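PDB 3ZUC: cellulosomal scaffoldin from Acetivibrio cellulolyticus, which probably binds crystalline cellulose through the family 3b carbohydrate-binding module that forms this chain, one domain of a much longer multidomain protein of the cellulosome. Local coordinates for residues Phe110-Ser113 with Asn117-Gln120; Asp50-Gln55 with Phe73-Pro78. All blocks are in the same frame, centred on the assembly; numbering follows the deposited sequence. Where two conformers were deposited one is given.

The two contacts have centres about 11 Å apart and lie on the same side of the chain's centre. They follow in series along the chain: contact 2 joins 50-55 to 73-78, then contact 1 joins 110-113 to 117-120. Strands 55-61 and 102-112 are antiparallel neighbours in one five-stranded sheet, while strand 69-80 belongs to the other, so contact 2 bridges the two sheets at one edge of the sandwich and contact 1 packs strand 118-119 against the end of strand 102-112. The two touch at Ser113 N and Ala54 O, 2.8 Å apart, probably a hydrogen bond. Asp50 of contact 2 and Asn119 of contact 1 bind the same calcium ion, with Thr48, Asp122 and Asp123.

Contact 1 (Phe110-Ser113 with Asn117-Gln120); sequences FAKS and NYNQ. With CA (calcium ion), chain B.
Lys112 lies over one face of the Tyr118 ring, the two side chains running past each other in opposite directions. Its extended chain places CE 3.7 Å from the ring centroid of Tyr118, a CH-pi contact offset toward the rim, and carries NZ onward to 4.7 Å from that centroid, in a cation-pi interaction. The ammonium group then reaches the backbone: NZ of Lys112 donates to O of Asn117 at 3.0 Å, from above the carbonyl plane (48° out of it) rather than along a lone pair. Bonds to the carbonyls of Val49 and Gly51 hold the same nitrogen, so three main-chain oxygens grip a buried charge. Phe110 meets the far end of the tyrosine. With CG set between the backbone N and the carbonyl carbon (chi1 64°), its edge is turned to the face of the Tyr118 ring in an offset edge-to-face pair, planes at 85° and centroids 5.7 Å apart. The Tyr118 hydroxyl lies at the Phe110 edge, OH to CD2 3.4 Å, and finds its polar partner in the Gln55 side-chain amide. O of Asn119 ligates the calcium ion at 2.3 Å, placing this lysine-aromatic packing beside the calcium site of the CBM3 beta-sandwich.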
loop_
_atom_site.group_PDB
_atom_site.type_symbol
_atom_site.label_atom_id
_atom_site.label_comp_id
_atom_site.label_asym_id
_atom_site.label_seq_id
_atom_site.Cartn_x
_atom_site.Cartn_y
_atom_site.Cartn_z
ATOM N N PHE A 110 2.416 -1.150 -9.906
ATOM C CA PHE A 110 2.645 0.148 -10.508
ATOM C C PHE A 110 3.905 0.147 -11.342
ATOM O O PHE A 110 4.813 -0.664 -11.154
ATOM C CB PHE A 110 2.591 1.294 -9.496
ATOM C CG PHE A 110 3.642 1.322 -8.395
ATOM C CD1 PHE A 110 3.401 0.727 -7.162
ATOM C CD2 PHE A 110 4.810 2.058 -8.559
ATOM C CE1 PHE A 110 4.296 0.869 -6.119
ATOM C CE2 PHE A 110 5.713 2.196 -7.505
ATOM C CZ PHE A 110 5.448 1.613 -6.293
ATOM N N ALA A 111 3.920 1.062 -12.313
ATOM C CA ALA A 111 4.987 1.162 -13.295
ATOM C C ALA A 111 5.072 2.591 -13.808
ATOM O O ALA A 111 4.144 3.387 -13.665
ATOM C CB ALA A 111 4.753 0.207 -14.462
ATOM N N LYS A 112 6.186 2.881 -14.469
ATOM C CA LYS A 112 6.429 4.162 -15.116
ATOM C C LYS A 112 5.845 4.169 -16.527
ATOM O O LYS A 112 5.710 3.132 -17.177
ATOM C CB LYS A 112 7.937 4.406 -15.199
ATOM C CG LYS A 112 8.593 4.438 -13.839
ATOM C CD LYS A 112 10.102 4.638 -13.944
ATOM C CE LYS A 112 10.733 4.461 -12.595
ATOM N NZ LYS A 112 12.195 4.742 -12.603
ATOM N N SER A 113 5.552 5.366 -17.023
ATOM C CA SER A 113 4.894 5.505 -18.323
ATOM C C SER A 113 5.703 4.931 -19.471
ATOM O O SER A 113 5.117 4.514 -20.473
ATOM C CB SER A 113 4.600 6.967 -18.585
ATOM O OG SER A 113 5.821 7.682 -18.579
ATOM N N ASN A 117 13.116 1.029 -15.551
ATOM C CA ASN A 117 13.288 0.272 -14.328
ATOM C C ASN A 117 13.310 1.093 -13.051
ATOM O O ASN A 117 13.747 2.251 -13.015
ATOM C CB ASN A 117 14.561 -0.561 -14.387
ATOM C CG ASN A 117 14.459 -1.719 -15.362
ATOM O OD1 ASN A 117 13.380 -2.230 -15.641
ATOM N ND2 ASN A 117 15.595 -2.123 -15.893
ATOM N N TYR A 118 12.873 0.429 -11.993
ATOM C CA TYR A 118 13.109 0.753 -10.607
ATOM C C TYR A 118 14.274 -0.087 -10.058
ATOM O O TYR A 118 14.549 -1.165 -10.577
ATOM C CB TYR A 118 11.889 0.380 -9.770
ATOM C CG TYR A 118 10.614 1.112 -10.097
ATOM C CD1 TYR A 118 10.356 2.363 -9.567
ATOM C CD2 TYR A 118 9.646 0.542 -10.899
ATOM C CE1 TYR A 118 9.161 3.023 -9.821
ATOM C CE2 TYR A 118 8.464 1.187 -11.163
ATOM C CZ TYR A 118 8.204 2.424 -10.610
ATOM O OH TYR A 118 7.016 3.042 -10.911
ATOM N N ASN A 119 14.911 0.396 -8.982
ATOM C CA ASN A 119 15.733 -0.433 -8.092
ATOM C C ASN A 119 14.955 -0.649 -6.813
ATOM O O ASN A 119 14.835 0.262 -5.989
ATOM C CB ASN A 119 17.081 0.230 -7.769
ATOM C CG ASN A 119 17.834 -0.515 -6.700
ATOM O OD1 ASN A 119 17.667 -1.733 -6.554
ATOM N ND2 ASN A 119 18.654 0.194 -5.938
ATOM N N GLN A 120 14.378 -1.830 -6.630
ATOM C CA GLN A 120 13.562 -2.077 -5.446
ATOM C C GLN A 120 14.389 -2.145 -4.169
ATOM O O GLN A 120 13.866 -1.925 -3.071
ATOM C CB GLN A 120 12.745 -3.360 -5.581
ATOM C CG GLN A 120 11.847 -3.385 -6.790
ATOM C CD GLN A 120 10.682 -4.322 -6.586
ATOM O OE1 GLN A 120 9.718 -3.953 -5.907
ATOM N NE2 GLN A 120 10.770 -5.536 -7.123
HETATM CA CA CA B . 14.300 2.485 -5.511
HETATM O O HOH W 1 12.316 1.563 -6.656
#

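Contact 2 (Asp50-Gln55 with Phe73-Pro78); sequences DGDKAQ and FVKMNP. With CA (calcium ion), chain B.
Gln55 and Phe73 bring their CA atoms to within 7.3 Å, whereas those of Asp52 and Lys75 stand 10.0 Å apart, so the loop diverges from strand 69-80 and side chains bridge the gap. At the close end, CB of Gln55 sits over the centre of the Phe73 ring, 3.6 Å from its centroid and 12° off the normal, a CH-pi contact. The same phenylalanine packs edge-to-face with Phe110 and touches Phe47 and Leu87. At the wide end the bridge is ionic. Lys75, bent at its second, third and fourth torsions, brings NZ to the loop, where it makes a 3.0 Å salt bridge to OD2 of Asp52 on the syn side of the carboxylate, 29° out of its plane. Asp52 holds CG anti to the backbone N (chi1 -169°), which puts OD2 at the lysine. Its other oxygen, OD1, accepts from Gln85 NE2 and from water 2 at 2.9 Å; that water also links weakly to NZ of Lys75. Asp50 binds the calcium ion through OD2 at 2.3 Å. The calcium-bound loop between strands 42-47 and 55-61 thus packs on edge strand 69-80, where the edges of the two sheets of the CBM3 jelly-roll sandwich meet.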
loop_
_atom_site.group_PDB
_atom_site.type_symbol
_atom_site.label_atom_id
_atom_site.label_comp_id
_atom_site.label_asym_id
_atom_site.label_seq_id
_atom_site.Cartn_x
_atom_site.Cartn_y
_atom_site.Cartn_z
ATOM N N ASP A 50 14.060 6.185 -8.637
ATOM C CA ASP A 50 15.152 5.815 -9.550
ATOM C C ASP A 50 14.871 6.296 -10.980
ATOM O O ASP A 50 14.870 5.510 -11.940
ATOM C CB ASP A 50 15.407 4.311 -9.521
ATOM C CG ASP A 50 15.865 3.838 -8.179
ATOM O OD1 ASP A 50 16.930 4.347 -7.738
ATOM O OD2 ASP A 50 15.222 2.974 -7.577
ATOM N N GLY A 51 14.661 7.611 -11.101
ATOM C CA GLY A 51 14.300 8.228 -12.361
ATOM C C GLY A 51 12.809 8.521 -12.374
ATOM O O GLY A 51 11.992 7.637 -12.601
ATOM N N ASP A 52 12.458 9.767 -12.098
ATOM C CA ASP A 52 11.058 10.166 -11.973
ATOM C C ASP A 52 10.411 10.152 -13.361
ATOM O O ASP A 52 10.953 10.660 -14.331
ATOM C CB ASP A 52 10.961 11.558 -11.357
ATOM C CG ASP A 52 9.551 11.967 -10.942
ATOM O OD1 ASP A 52 8.699 11.095 -10.738
ATOM O OD2 ASP A 52 9.318 13.205 -10.794
ATOM N N LYS A 53 9.236 9.537 -13.429
ATOM C CA LYS A 53 8.403 9.495 -14.620
ATOM C C LYS A 53 6.962 9.461 -14.124
ATOM O O LYS A 53 6.697 9.108 -12.968
ATOM C CB LYS A 53 8.656 8.225 -15.448
ATOM C CG LYS A 53 10.091 8.062 -15.924
ATOM C CD LYS A 53 10.461 9.081 -17.006
ATOM C CE LYS A 53 11.942 9.134 -17.310
ATOM N NZ LYS A 53 12.491 7.808 -17.721
ATOM N N ALA A 54 6.020 9.829 -14.981
ATOM C CA ALA A 54 4.614 9.559 -14.708
ATOM C C ALA A 54 4.496 8.087 -14.306
ATOM O O ALA A 54 5.132 7.243 -14.941
ATOM C CB ALA A 54 3.780 9.827 -15.957
ATOM N N GLN A 55 3.714 7.796 -13.260
ATOM C CA GLN A 55 3.463 6.437 -12.825
ATOM C C GLN A 55 1.968 6.178 -12.761
ATOM O O GLN A 55 1.176 7.093 -12.552
ATOM C CB GLN A 55 4.097 6.203 -11.449
ATOM C CG GLN A 55 5.624 6.202 -11.542
ATOM C CD GLN A 55 6.258 6.390 -10.186
ATOM O OE1 GLN A 55 6.201 7.520 -9.622
ATOM N NE2 GLN A 55 6.825 5.372 -9.634
ATOM N N PHE A 73 0.497 9.103 -6.695
ATOM C CA PHE A 73 1.906 9.200 -6.300
ATOM C C PHE A 73 2.195 10.597 -5.797
ATOM O O PHE A 73 1.802 11.588 -6.425
ATOM C CB PHE A 73 2.808 8.844 -7.484
ATOM C CG PHE A 73 2.586 7.432 -7.923
ATOM C CD1 PHE A 73 1.583 7.120 -8.831
ATOM C CD2 PHE A 73 3.309 6.398 -7.357
ATOM C CE1 PHE A 73 1.316 5.803 -9.167
ATOM C CE2 PHE A 73 3.041 5.083 -7.701
ATOM C CZ PHE A 73 2.039 4.797 -8.595
ATOM N N VAL A 74 2.917 10.661 -4.683
ATOM C CA VAL A 74 3.222 11.909 -4.004
ATOM C C VAL A 74 4.719 11.941 -3.726
ATOM O O VAL A 74 5.307 10.917 -3.403
ATOM C CB VAL A 74 2.428 12.010 -2.668
ATOM C CG1 VAL A 74 2.665 13.370 -2.013
ATOM C CG2 VAL A 74 0.956 11.766 -2.911
ATOM N N LYS A 75 5.343 13.112 -3.835
ATOM C CA LYS A 75 6.747 13.244 -3.473
ATOM C C LYS A 75 6.904 13.386 -1.970
ATOM O O LYS A 75 6.146 14.105 -1.310
ATOM C CB LYS A 75 7.384 14.466 -4.140
ATOM C CG LYS A 75 7.210 14.575 -5.607
ATOM C CD LYS A 75 7.883 13.477 -6.264
ATOM C CE LYS A 75 8.407 13.852 -7.663
ATOM N NZ LYS A 75 7.315 13.781 -8.625
ATOM N N MET A 76 7.923 12.723 -1.424
ATOM C CA MET A 76 8.359 12.992 -0.070
ATOM C C MET A 76 8.997 14.360 -0.023
ATOM O O MET A 76 9.682 14.780 -0.956
ATOM C CB MET A 76 9.373 11.959 0.368
ATOM C CG MET A 76 8.795 10.612 0.563
ATOM S SD MET A 76 7.779 10.447 2.036
ATOM C CE MET A 76 9.040 10.575 3.285
ATOM N N ASN A 77 8.754 15.086 1.064
ATOM C CA ASN A 77 9.353 16.421 1.250
ATOM C C ASN A 77 9.629 16.672 2.710
ATOM O O ASN A 77 8.692 16.823 3.476
ATOM C CB ASN A 77 8.401 17.522 0.765
ATOM C CG ASN A 77 9.081 18.873 0.651
ATOM O OD1 ASN A 77 10.008 19.197 1.402
ATOM N ND2 ASN A 77 8.601 19.683 -0.276
ATOM N N PRO A 78 10.888 16.704 3.128
ATOM C CA PRO A 78 12.086 16.391 2.355
ATOM C C PRO A 78 12.189 14.906 2.049
ATOM O O PRO A 78 11.553 14.068 2.684
ATOM C CB PRO A 78 13.207 16.818 3.303
ATOM C CG PRO A 78 12.693 16.528 4.657
ATOM C CD PRO A 78 11.224 16.973 4.548
HETATM CA CA CA B . 14.300 2.485 -5.511
HETATM O O HOH W 2 6.251 12.482 -11.519
HETATM O O HOH W 1 12.316 1.563 -6.656
#